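Ferredoxin--NADP reductase, apicoplast (Plasmodium falciparum, PDB 3JQR) uses FAD to pass electrons between reduced [2Fe-2S] ferredoxin and NADP(+) in the apicoplast, and may serve the terminal step of isoprenoid precursor synthesis. Local coordinates at residues Asn33-Leu38 and Ala117-Lys122; Leu26-Ser31 and Asn219-Leu224; Cys18-Lys23 and Lys143-Asn148. The protein carries 1 engineered substitution. One frame throughout, in Å; residues are numbered along the deposited sequence.

Contact 1 (Asn33-Leu38 and Ala117-Lys122); sequences NEVYHL and AIKIHK. With FAD (flavin-adenine dinucleotide), chain B.
Tyr36 and Ile118 form a hydrogen-bonded pair between antiparallel strands of the FAD-binding beta domain of this reductase. Their backbones exchange two bonds, Tyr36 N to Ile118 O at 3.0 Å and Ile118 N to Tyr36 O at 2.9 Å, and a third, straighter one joins Ile120 N to Glu34 O at 2.8 Å. Val35 with Lys119 and His37 with Ala117 are non-hydrogen-bonded pairs. The other edge of strand 117-119 serves the flavin: Ala117 O accepts from FAD N3 at 2.7 Å, and Lys119 N donates to FAD O2 at 2.8 Å, so two peptide groups fix the pyrimidine end of the isoalloxazine.

On the face carrying Tyr36 and Ile118, Ile120 CD1 lies at the edge of the Tyr36 ring, in its plane, and the delta methyls of Leu38 and Ile118 touch. Farther out, Glu34, extended with CG anti to the backbone N (chi1 -178°), takes the Tyr36 hydroxyl on OE1, while OE2 makes a long salt bridge to Lys122 NZ. Lys23 adds a cation-pi contact to the Tyr36 ring. Lys119, which contacts NADP(+) in another structure of this protein, runs fully extended to Asn33; its NZ makes a weak 3.3 Å bond to Asn33 OD1, and a water close to that oxygen also accepts from NZ.

Contact 2 (Leu26-Ser31 and Asn219-Leu224); sequences LVRPNS and NEDSIL
The guanidinium of Arg28 lies with one face over Asp221 O, which stands 3.7 Å above the middle of the plane, while Ile223 O meets its edge. Both terminal nitrogens grip that one carbonyl end-on, NH1 at 3.1 Å and NH2 at 3.0 Å from Ile223 O, which lies only 11° out of the guanidinium plane; NH2 also makes a weak bond to Glu220 O. Bends at chi2 (68°) and chi3 (66°) fold the arginine back over the 3-10 turn 220-222, bringing NH1 and NH2 to Ile223 O just beyond it. Asp221 O is held separately, by Arg28 N, on a lone pair in the carbonyl plane. A water bound to Arg28 NE also donates to Asp221 OD1, bridging opposite charges too far apart for a direct salt bridge.

The carboxylate of Asp221 reaches into the type I turn Arg28-Ser31. Its OD2, through the anti lone pair, accepts from Asn30 N at 3.0 Å and packs against Arg28 CB. Next to it Asn219 ND2 donates to Asn30 O at 3.1 Å; this carbonyl lies in the amide plane of Asn219, although the donor sits well above the carbonyl's own plane. The hydroxyls form a chain: Ser31 OG donates a hydrogen bond to Ser222 OG at 2.6 Å, and Ser222 OG donates in turn to Asn219 OD1. Beyond the polar part, Leu224 CD2 packs on Val27 CG1 and Leu26 CB.

The contact thus joins the two domains of the reductase: the loop between strands 16-25 and 35-41 of the FAD domain meets the loop leading from strand 211-217 to helix 226-235 of the NADP(+) domain, with Ile223 packing on strands 211-217 and 240-246 and Leu224 resting on Val35 of strand 35-41.

Contact 3 (Cys18-Lys23 and Lys143-Asn148); sequences CKIVDK and KNLKIN
Lys23 stretches straight from its strand, CG anti to the backbone N (chi1 -178°) and every later torsion near 180°, which carries its ammonium to the C-terminal end of helix 137-143. There its strongest polar partner is Ile142 O in the helix; NZ also bonds to Leu145 O at 3.0 Å and weakly to Lys143 O at 3.1 Å. Several carbonyls around one lysine nitrogen at a helix C-terminus should suit its positive charge. The contact joins strand 16-25 of the antiparallel FAD-domain sheet to the loop that leads from this helix into strand 150-157.

Ile20, with CG1 anti to the carbonyl carbon (chi1 -65°), turns that branch onto Leu145 CD2 at 3.8 Å, and CG2 lies against Ile147 CA. Both Ile20 and Leu145 also touch Ile151 of strand 150-157, so these two side chains are buried in what is otherwise a surface contact. Val21 and Asp22 together face Glu39 of strand 35-41, a classic beta bulge. Beside the bulge, the terminal methyl CD1 of Ile147 comes to 3.7 Å from Val21 O.

In the fold
Strand 16-25 and strand 35-41, neighbours in the antiparallel sheet, carry contacts 3 and 1, and the loop joining them supplies one side of contact 2. The segments 18-23, 26-31 and 33-38 thus follow one another closely, while their partners come later in the order 117-122, 143-148 and 219-224. The centres of contacts 1 and 2 lie about 11 Å apart, those of 1 and 3 about 13 Å, and those of 2 and 3 about 21 Å. Contacts 1 and 3 meet at Lys23, Tyr36 and Leu38 and through a weak ion pair between Glu34 and Lys143. Contact 2 crosses domains, so one beta hairpin meets the flavin-binding strand, the loop after helix 137-143 and the NADP(+) domain.

Contact 1 (Asn33-Leu38 and Ala117-Lys122)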
loop_
_atom_site.group_PDB
_atom_site.type_symbol
_atom_site.label_atom_id
_atom_site.label_comp_id
_atom_site.label_asym_id
_atom_site.label_seq_id
_atom_site.Cartn_x
_atom_site.Cartn_y
_atom_site.Cartn_z
ATOM N N ASN A 33 12.895 12.452 5.172
ATOM C CA ASN A 33 11.540 12.343 5.695
ATOM C C ASN A 33 11.162 13.538 6.553
ATOM O O ASN A 33 12.023 14.248 7.070
ATOM C CB ASN A 33 11.389 11.070 6.530
ATOM C CG ASN A 33 11.709 9.819 5.748
ATOM O OD1 ASN A 33 11.355 9.700 4.578
ATOM N ND2 ASN A 33 12.382 8.873 6.394
ATOM N N GLU A 34 9.862 13.753 6.694
ATOM C CA GLU A 34 9.338 14.696 7.662
ATOM C C GLU A 34 8.389 13.913 8.557
ATOM O O GLU A 34 7.392 13.369 8.085
ATOM C CB GLU A 34 8.607 15.841 6.959
ATOM C CG GLU A 34 8.067 16.908 7.898
ATOM C CD GLU A 34 7.487 18.100 7.154
ATOM O OE1 GLU A 34 7.211 19.132 7.805
ATOM O OE2 GLU A 34 7.310 18.008 5.920
ATOM N N VAL A 35 8.718 13.836 9.843
ATOM C CA VAL A 35 7.953 13.020 10.781
ATOM C C VAL A 35 7.745 13.748 12.101
ATOM O O VAL A 35 8.665 14.379 12.624
ATOM C CB VAL A 35 8.665 11.684 11.064
ATOM C CG1 VAL A 35 7.749 10.747 11.825
ATOM C CG2 VAL A 35 9.130 11.046 9.765
ATOM N N TYR A 36 6.535 13.657 12.640
ATOM C CA TYR A 36 6.214 14.351 13.879
ATOM C C TYR A 36 5.773 13.414 14.992
ATOM O O TYR A 36 4.936 12.531 14.796
ATOM C CB TYR A 36 5.133 15.412 13.653
ATOM C CG TYR A 36 5.582 16.579 12.808
ATOM C CD1 TYR A 36 5.132 16.723 11.504
ATOM C CD2 TYR A 36 6.454 17.537 13.311
ATOM C CE1 TYR A 36 5.533 17.786 10.723
ATOM C CE2 TYR A 36 6.864 18.607 12.535
ATOM C CZ TYR A 36 6.399 18.725 11.240
ATOM O OH TYR A 36 6.797 19.781 10.454
ATOM N N HIS A 37 6.355 13.625 16.163
ATOM C CA HIS A 37 5.853 13.039 17.385
ATOM C C HIS A 37 4.763 13.960 17.921
ATOM O O HIS A 37 4.953 15.176 18.003
ATOM C CB HIS A 37 6.982 12.911 18.404
ATOM C CG HIS A 37 6.539 12.383 19.732
ATOM N ND1 HIS A 37 6.180 11.067 19.925
ATOM C CD2 HIS A 37 6.404 12.992 20.933
ATOM C CE1 HIS A 37 5.837 10.888 21.188
ATOM N NE2 HIS A 37 5.965 12.039 21.822
ATOM N N LEU A 38 3.616 13.385 18.264
ATOM C CA LEU A 38 2.517 14.164 18.814
ATOM C C LEU A 38 2.218 13.730 20.241
ATOM O O LEU A 38 2.001 12.547 20.507
ATOM C CB LEU A 38 1.262 14.017 17.952
ATOM C CG LEU A 38 1.359 14.508 16.507
ATOM C CD1 LEU A 38 0.033 14.309 15.789
ATOM C CD2 LEU A 38 1.780 15.967 16.464
ATOM N N ALA A 117 3.408 8.706 16.238
ATOM C CA ALA A 117 4.440 9.160 15.308
ATOM C C ALA A 117 3.912 9.152 13.873
ATOM O O ALA A 117 3.528 8.106 13.351
ATOM C CB ALA A 117 5.686 8.293 15.429
ATOM N N ILE A 118 3.904 10.320 13.236
ATOM C CA ILE A 118 3.256 10.465 11.935
ATOM C C ILE A 118 4.176 11.000 10.835
ATOM O O ILE A 118 4.645 12.134 10.900
ATOM C CB ILE A 118 2.013 11.372 12.045
ATOM C CG1 ILE A 118 1.052 10.824 13.101
ATOM C CG2 ILE A 118 1.321 11.502 10.694
ATOM C CD1 ILE A 118 -0.207 11.639 13.264
ATOM N N LYS A 119 4.426 10.172 9.824
ATOM C CA LYS A 119 5.188 10.595 8.655
ATOM C C LYS A 119 4.323 11.463 7.740
ATOM O O LYS A 119 3.160 11.148 7.491
ATOM C CB LYS A 119 5.716 9.378 7.891
ATOM C CG LYS A 119 6.527 9.721 6.653
ATOM C CD LYS A 119 7.259 8.503 6.114
ATOM C CE LYS A 119 8.102 8.863 4.897
ATOM N NZ LYS A 119 8.746 7.664 4.288
ATOM N N ILE A 120 4.893 12.557 7.245
ATOM C CA ILE A 120 4.180 13.430 6.320
ATOM C C ILE A 120 4.271 12.900 4.885
ATOM O O ILE A 120 5.348 12.858 4.289
ATOM C CB ILE A 120 4.693 14.880 6.398
ATOM C CG1 ILE A 120 4.541 15.420 7.822
ATOM C CG2 ILE A 120 3.949 15.765 5.414
ATOM C CD1 ILE A 120 3.117 15.403 8.337
ATOM N N HIS A 121 3.125 12.493 4.345
ATOM C CA HIS A 121 3.037 11.848 3.035
ATOM C C HIS A 121 2.898 12.864 1.898
ATOM O O HIS A 121 1.921 13.611 1.831
ATOM C CB HIS A 121 1.858 10.861 3.040
ATOM C CG HIS A 121 1.598 10.186 1.725
ATOM N ND1 HIS A 121 2.101 8.941 1.411
ATOM C CD2 HIS A 121 0.842 10.561 0.665
ATOM C CE1 HIS A 121 1.687 8.591 0.206
ATOM N NE2 HIS A 121 0.921 9.557 -0.268
ATOM N N LYS A 122 3.902 12.896 1.022
ATOM C CA LYS A 122 3.856 13.665 -0.220
ATOM C C LYS A 122 4.373 12.763 -1.343
ATOM O O LYS A 122 5.324 12.011 -1.137
ATOM C CB LYS A 122 4.750 14.908 -0.139
ATOM C CG LYS A 122 5.044 15.424 1.259
ATOM C CD LYS A 122 5.931 16.667 1.191
ATOM C CE LYS A 122 6.625 16.946 2.519
ATOM N NZ LYS A 122 7.695 15.953 2.815
HETATM P PA FAD B . -3.794 9.626 1.794
HETATM O O1A FAD B . -4.558 8.529 2.427
HETATM O O2A FAD B . -4.510 10.834 1.334
HETATM O O5B FAD B . -2.966 9.017 0.560
HETATM C C5B FAD B . -1.982 8.004 0.790
HETATM C C4B FAD B . -2.066 6.897 -0.267
HETATM O O4B FAD B . -3.388 6.290 -0.261
HETATM C C3B FAD B . -1.904 7.520 -1.651
HETATM O O3B FAD B . -0.516 7.547 -1.998
HETATM C C2B FAD B . -2.636 6.522 -2.534
HETATM O O2B FAD B . -1.781 5.407 -2.807
HETATM C C1B FAD B . -3.801 6.063 -1.647
HETATM N N9A FAD B . -5.047 6.842 -1.911
HETATM C C8A FAD B . -5.171 8.170 -1.856
HETATM N N7A FAD B . -6.428 8.510 -2.145
HETATM C C5A FAD B . -7.108 7.394 -2.384
HETATM C C6A FAD B . -8.427 7.129 -2.727
HETATM N N6A FAD B . -9.298 8.123 -2.879
HETATM N N1A FAD B . -8.810 5.855 -2.902
HETATM C C2A FAD B . -7.947 4.862 -2.752
HETATM N N3A FAD B . -6.681 5.085 -2.426
HETATM C C4A FAD B . -6.234 6.334 -2.236
HETATM N N1 FAD B . 1.421 6.080 9.421
HETATM C C2 FAD B . 2.357 6.798 10.179
HETATM O O2 FAD B . 2.930 7.784 9.711
HETATM N N3 FAD B . 2.635 6.389 11.483
HETATM C C4 FAD B . 1.986 5.274 12.024
HETATM O O4 FAD B . 2.238 4.922 13.174
HETATM C C4X FAD B . 1.063 4.558 11.272
HETATM N N5 FAD B . 0.417 3.435 11.818
HETATM C C5X FAD B . -0.481 2.686 11.041
HETATM C C6 FAD B . -1.087 1.541 11.551
HETATM C C7 FAD B . -1.978 0.815 10.763
HETATM C C7M FAD B . -2.642 -0.445 11.319
HETATM C C8 FAD B . -2.264 1.237 9.466
HETATM C C8M FAD B . -3.241 0.448 8.594
HETATM C C9 FAD B . -1.658 2.378 8.959
HETATM C C9A FAD B . -0.769 3.096 9.747
HETATM N N10 FAD B . -0.162 4.240 9.230
HETATM C C10 FAD B . 0.779 4.958 9.976
HETATM C "C1'" FAD B . -0.564 4.731 7.908
HETATM C "C2'" FAD B . -1.325 6.032 8.114
HETATM O "O2'" FAD B . -2.722 5.741 8.136
HETATM C "C3'" FAD B . -1.006 7.019 6.996
HETATM O "O3'" FAD B . -0.882 8.347 7.520
HETATM C "C4'" FAD B . -2.124 6.985 5.977
HETATM O "O4'" FAD B . -2.203 5.671 5.409
HETATM C "C5'" FAD B . -1.903 8.047 4.900
HETATM O "O5'" FAD B . -2.980 8.979 4.942
HETATM P P FAD B . -2.835 10.446 4.311
HETATM O O1P FAD B . -4.134 11.138 4.457
HETATM O O2P FAD B . -1.611 11.094 4.814
HETATM O O3P FAD B . -2.598 10.095 2.752
HETATM O O HOH W 1 11.541 7.756 3.004
#

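Contact 2 (Leu26-Ser31 and Asn219-Leu224)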
loop_
_atom_site.group_PDB
_atom_site.type_symbol
_atom_site.label_atom_id
_atom_site.label_comp_id
_atom_site.label_asym_id
_atom_site.label_seq_id
_atom_site.Cartn_x
_atom_site.Cartn_y
_atom_site.Cartn_z
ATOM N N LEU A 26 10.700 14.289 14.672
ATOM C CA LEU A 26 11.400 13.107 15.178
ATOM C C LEU A 26 12.727 12.810 14.482
ATOM O O LEU A 26 13.538 12.036 14.991
ATOM C CB LEU A 26 10.499 11.875 15.093
ATOM C CG LEU A 26 9.614 11.599 16.305
ATOM C CD1 LEU A 26 8.877 10.281 16.127
ATOM C CD2 LEU A 26 10.471 11.573 17.561
ATOM N N VAL A 27 12.948 13.414 13.320
ATOM C CA VAL A 27 14.153 13.138 12.545
ATOM C C VAL A 27 15.160 14.283 12.635
ATOM O O VAL A 27 14.789 15.426 12.901
ATOM C CB VAL A 27 13.823 12.850 11.065
ATOM C CG1 VAL A 27 12.957 11.606 10.949
ATOM C CG2 VAL A 27 13.131 14.048 10.432
ATOM N N ARG A 28 16.435 13.963 12.429
ATOM C CA ARG A 28 17.493 14.970 12.411
ATOM C C ARG A 28 17.635 15.554 10.999
ATOM O O ARG A 28 17.033 15.045 10.055
ATOM C CB ARG A 28 18.817 14.379 12.914
ATOM C CG ARG A 28 18.936 14.269 14.443
ATOM C CD ARG A 28 17.975 13.236 15.039
ATOM N NE ARG A 28 18.292 11.868 14.630
ATOM C CZ ARG A 28 17.472 10.833 14.789
ATOM N NH1 ARG A 28 16.279 11.006 15.346
ATOM N NH2 ARG A 28 17.838 9.623 14.388
ATOM N N PRO A 29 18.427 16.627 10.847
ATOM C CA PRO A 29 18.426 17.397 9.596
ATOM C C PRO A 29 18.795 16.647 8.311
ATOM O O PRO A 29 18.382 17.061 7.230
ATOM C CB PRO A 29 19.448 18.510 9.867
ATOM C CG PRO A 29 19.478 18.639 11.350
ATOM C CD PRO A 29 19.296 17.241 11.867
ATOM N N ASN A 30 19.568 15.571 8.408
ATOM C CA ASN A 30 19.974 14.847 7.201
ATOM C C ASN A 30 18.924 13.859 6.693
ATOM O O ASN A 30 19.126 13.186 5.680
ATOM C CB ASN A 30 21.325 14.155 7.398
ATOM C CG ASN A 30 22.496 15.103 7.222
ATOM O OD1 ASN A 30 23.353 15.224 8.101
ATOM N ND2 ASN A 30 22.534 15.791 6.084
ATOM N N SER A 31 17.798 13.780 7.394
ATOM C CA SER A 31 16.709 12.919 6.956
ATOM C C SER A 31 15.889 13.603 5.870
ATOM O O SER A 31 15.590 14.790 5.969
ATOM C CB SER A 31 15.806 12.542 8.133
ATOM O OG SER A 31 14.809 11.621 7.728
ATOM N N ASN A 219 18.441 6.616 6.509
ATOM C CA ASN A 219 19.787 6.793 7.049
ATOM C C ASN A 219 19.761 6.986 8.567
ATOM O O ASN A 219 18.711 6.860 9.196
ATOM C CB ASN A 219 20.494 7.965 6.364
ATOM C CG ASN A 219 19.781 9.282 6.585
ATOM O OD1 ASN A 219 18.800 9.352 7.328
ATOM N ND2 ASN A 219 20.270 10.337 5.943
ATOM N N GLU A 220 20.915 7.292 9.151
ATOM C CA GLU A 220 21.020 7.436 10.602
ATOM C C GLU A 220 20.035 8.468 11.157
ATOM O O GLU A 220 19.340 8.208 12.140
ATOM C CB GLU A 220 22.457 7.783 11.010
ATOM C CG GLU A 220 22.639 8.038 12.500
ATOM C CD GLU A 220 24.085 7.912 12.947
ATOM O OE1 GLU A 220 24.824 7.094 12.359
ATOM O OE2 GLU A 220 24.480 8.625 13.892
ATOM N N ASP A 221 19.976 9.632 10.514
ATOM C CA ASP A 221 19.099 10.720 10.947
ATOM C C ASP A 221 17.605 10.429 10.764
ATOM O O ASP A 221 16.764 11.255 11.113
ATOM C CB ASP A 221 19.466 12.021 10.224
ATOM C CG ASP A 221 20.697 12.689 10.808
ATOM O OD1 ASP A 221 21.461 12.010 11.527
ATOM O OD2 ASP A 221 20.898 13.895 10.549
ATOM N N SER A 222 17.280 9.259 10.221
ATOM C CA SER A 222 15.888 8.887 9.979
ATOM C C SER A 222 15.364 7.892 11.010
ATOM O O SER A 222 14.194 7.519 10.981
ATOM C CB SER A 222 15.720 8.305 8.571
ATOM O OG SER A 222 16.017 9.273 7.583
ATOM N N ILE A 223 16.236 7.452 11.912
ATOM C CA ILE A 223 15.829 6.546 12.978
ATOM C C ILE A 223 14.864 7.249 13.927
ATOM O O ILE A 223 15.235 8.203 14.599
ATOM C CB ILE A 223 17.043 6.032 13.782
ATOM C CG1 ILE A 223 18.035 5.324 12.853
ATOM C CG2 ILE A 223 16.586 5.104 14.910
ATOM C CD1 ILE A 223 19.287 4.832 13.552
ATOM N N LEU A 224 13.623 6.780 13.973
ATOM C CA LEU A 224 12.633 7.366 14.866
ATOM C C LEU A 224 12.834 6.860 16.289
ATOM O O LEU A 224 13.251 5.721 16.499
ATOM C CB LEU A 224 11.220 7.055 14.378
ATOM C CG LEU A 224 10.972 7.367 12.902
ATOM C CD1 LEU A 224 9.593 6.901 12.477
ATOM C CD2 LEU A 224 11.160 8.855 12.618
HETATM O O HOH W 2 13.805 9.894 17.016
HETATM O O HOH W 3 20.532 10.621 14.244
#

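Contact 3 (Cys18-Lys23 and Lys143-Asn148)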
loop_
_atom_site.group_PDB
_atom_site.type_symbol
_atom_site.label_atom_id
_atom_site.label_comp_id
_atom_site.label_asym_id
_atom_site.label_seq_id
_atom_site.Cartn_x
_atom_site.Cartn_y
_atom_site.Cartn_z
ATOM N N CYS A 18 -9.720 15.401 22.180
ATOM C CA CYS A 18 -8.418 15.504 22.830
ATOM C C CYS A 18 -7.701 16.797 22.477
ATOM O O CYS A 18 -8.184 17.597 21.678
ATOM C CB CYS A 18 -7.528 14.320 22.446
ATOM S SG CYS A 18 -8.246 12.706 22.787
ATOM N N LYS A 19 -6.527 16.979 23.068
ATOM C CA LYS A 19 -5.767 18.198 22.896
ATOM C C LYS A 19 -4.313 17.845 22.607
ATOM O O LYS A 19 -3.767 16.904 23.184
ATOM C CB LYS A 19 -5.871 19.044 24.168
ATOM C CG LYS A 19 -5.780 20.549 23.960
ATOM C CD LYS A 19 -6.607 21.274 25.019
ATOM C CE LYS A 19 -6.272 22.755 25.092
ATOM N NZ LYS A 19 -4.957 22.997 25.754
ATOM N N ILE A 20 -3.697 18.594 21.701
ATOM C CA ILE A 20 -2.283 18.437 21.399
ATOM C C ILE A 20 -1.468 19.253 22.395
ATOM O O ILE A 20 -1.659 20.464 22.512
ATOM C CB ILE A 20 -1.962 18.933 19.977
ATOM C CG1 ILE A 20 -2.659 18.058 18.932
ATOM C CG2 ILE A 20 -0.459 18.949 19.741
ATOM C CD1 ILE A 20 -2.067 16.676 18.799
ATOM N N VAL A 21 -0.569 18.593 23.120
ATOM C CA VAL A 21 0.310 19.292 24.054
ATOM C C VAL A 21 1.704 19.494 23.473
ATOM O O VAL A 21 2.368 20.488 23.766
ATOM C CB VAL A 21 0.415 18.570 25.412
ATOM C CG1 VAL A 21 -0.768 18.924 26.296
ATOM C CG2 VAL A 21 0.521 17.069 25.216
ATOM N N ASP A 22 2.149 18.557 22.644
ATOM C CA ASP A 22 3.461 18.687 22.031
ATOM C C ASP A 22 3.480 18.189 20.592
ATOM O O ASP A 22 2.812 17.215 20.247
ATOM C CB ASP A 22 4.516 17.946 22.857
ATOM C CG ASP A 22 5.844 18.680 22.894
ATOM O OD1 ASP A 22 5.935 19.778 22.306
ATOM O OD2 ASP A 22 6.793 18.161 23.519
ATOM N N LYS A 23 4.246 18.880 19.756
ATOM C CA LYS A 23 4.493 18.439 18.396
ATOM C C LYS A 23 5.962 18.664 18.075
ATOM O O LYS A 23 6.404 19.802 17.904
ATOM C CB LYS A 23 3.605 19.197 17.410
ATOM C CG LYS A 23 3.763 18.764 15.960
ATOM C CD LYS A 23 2.777 19.505 15.073
ATOM C CE LYS A 23 3.060 19.276 13.601
ATOM N NZ LYS A 23 2.315 20.253 12.760
ATOM N N LYS A 143 0.223 18.416 9.372
ATOM C CA LYS A 143 1.236 19.416 9.039
ATOM C C LYS A 143 0.880 20.793 9.601
ATOM O O LYS A 143 1.755 21.537 10.047
ATOM C CB LYS A 143 1.388 19.502 7.518
ATOM C CG LYS A 143 2.821 19.490 7.014
ATOM C CD LYS A 143 3.494 20.844 7.134
ATOM C CE LYS A 143 4.828 20.830 6.400
ATOM N NZ LYS A 143 5.729 21.934 6.835
ATOM N N ASN A 144 -0.406 21.127 9.579
ATOM C CA ASN A 144 -0.857 22.452 10.003
ATOM C C ASN A 144 -1.402 22.495 11.423
ATOM O O ASN A 144 -1.894 23.526 11.881
ATOM C CB ASN A 144 -1.902 22.989 9.032
ATOM C CG ASN A 144 -1.325 23.276 7.671
ATOM O OD1 ASN A 144 -0.184 23.727 7.547
ATOM N ND2 ASN A 144 -2.109 23.017 6.633
ATOM N N LEU A 145 -1.310 21.369 12.113
ATOM C CA LEU A 145 -1.736 21.285 13.494
ATOM C C LEU A 145 -0.774 22.080 14.370
ATOM O O LEU A 145 0.431 22.099 14.122
ATOM C CB LEU A 145 -1.739 19.823 13.919
ATOM C CG LEU A 145 -2.752 19.377 14.970
ATOM C CD1 LEU A 145 -4.156 19.733 14.515
ATOM C CD2 LEU A 145 -2.622 17.871 15.167
ATOM N N LYS A 146 -1.309 22.748 15.385
ATOM C CA LYS A 146 -0.487 23.501 16.323
ATOM C C LYS A 146 -0.763 22.973 17.716
ATOM O O LYS A 146 -1.771 22.298 17.933
ATOM C CB LYS A 146 -0.815 24.991 16.245
ATOM C CG LYS A 146 -0.400 25.623 14.928
ATOM C CD LYS A 146 -0.882 27.066 14.823
ATOM C CE LYS A 146 -0.429 27.663 13.498
ATOM N NZ LYS A 146 -0.765 29.108 13.392
ATOM N N ILE A 147 0.115 23.257 18.668
ATOM C CA ILE A 147 -0.109 22.710 19.994
ATOM C C ILE A 147 -1.325 23.367 20.638
ATOM O O ILE A 147 -1.593 24.553 20.435
ATOM C CB ILE A 147 1.131 22.813 20.914
ATOM C CG1 ILE A 147 0.985 23.971 21.908
ATOM C CG2 ILE A 147 2.409 22.950 20.089
ATOM C CD1 ILE A 147 2.220 24.100 22.810
ATOM N N ASN A 148 -2.066 22.574 21.401
ATOM C CA ASN A 148 -3.292 23.038 22.033
ATOM C C ASN A 148 -4.506 22.985 21.112
ATOM O O ASN A 148 -5.603 23.380 21.505
ATOM C CB ASN A 148 -3.119 24.448 22.593
ATOM C CG ASN A 148 -2.859 24.453 24.088
ATOM O OD1 ASN A 148 -2.815 23.402 24.727
ATOM N ND2 ASN A 148 -2.690 25.642 24.654
#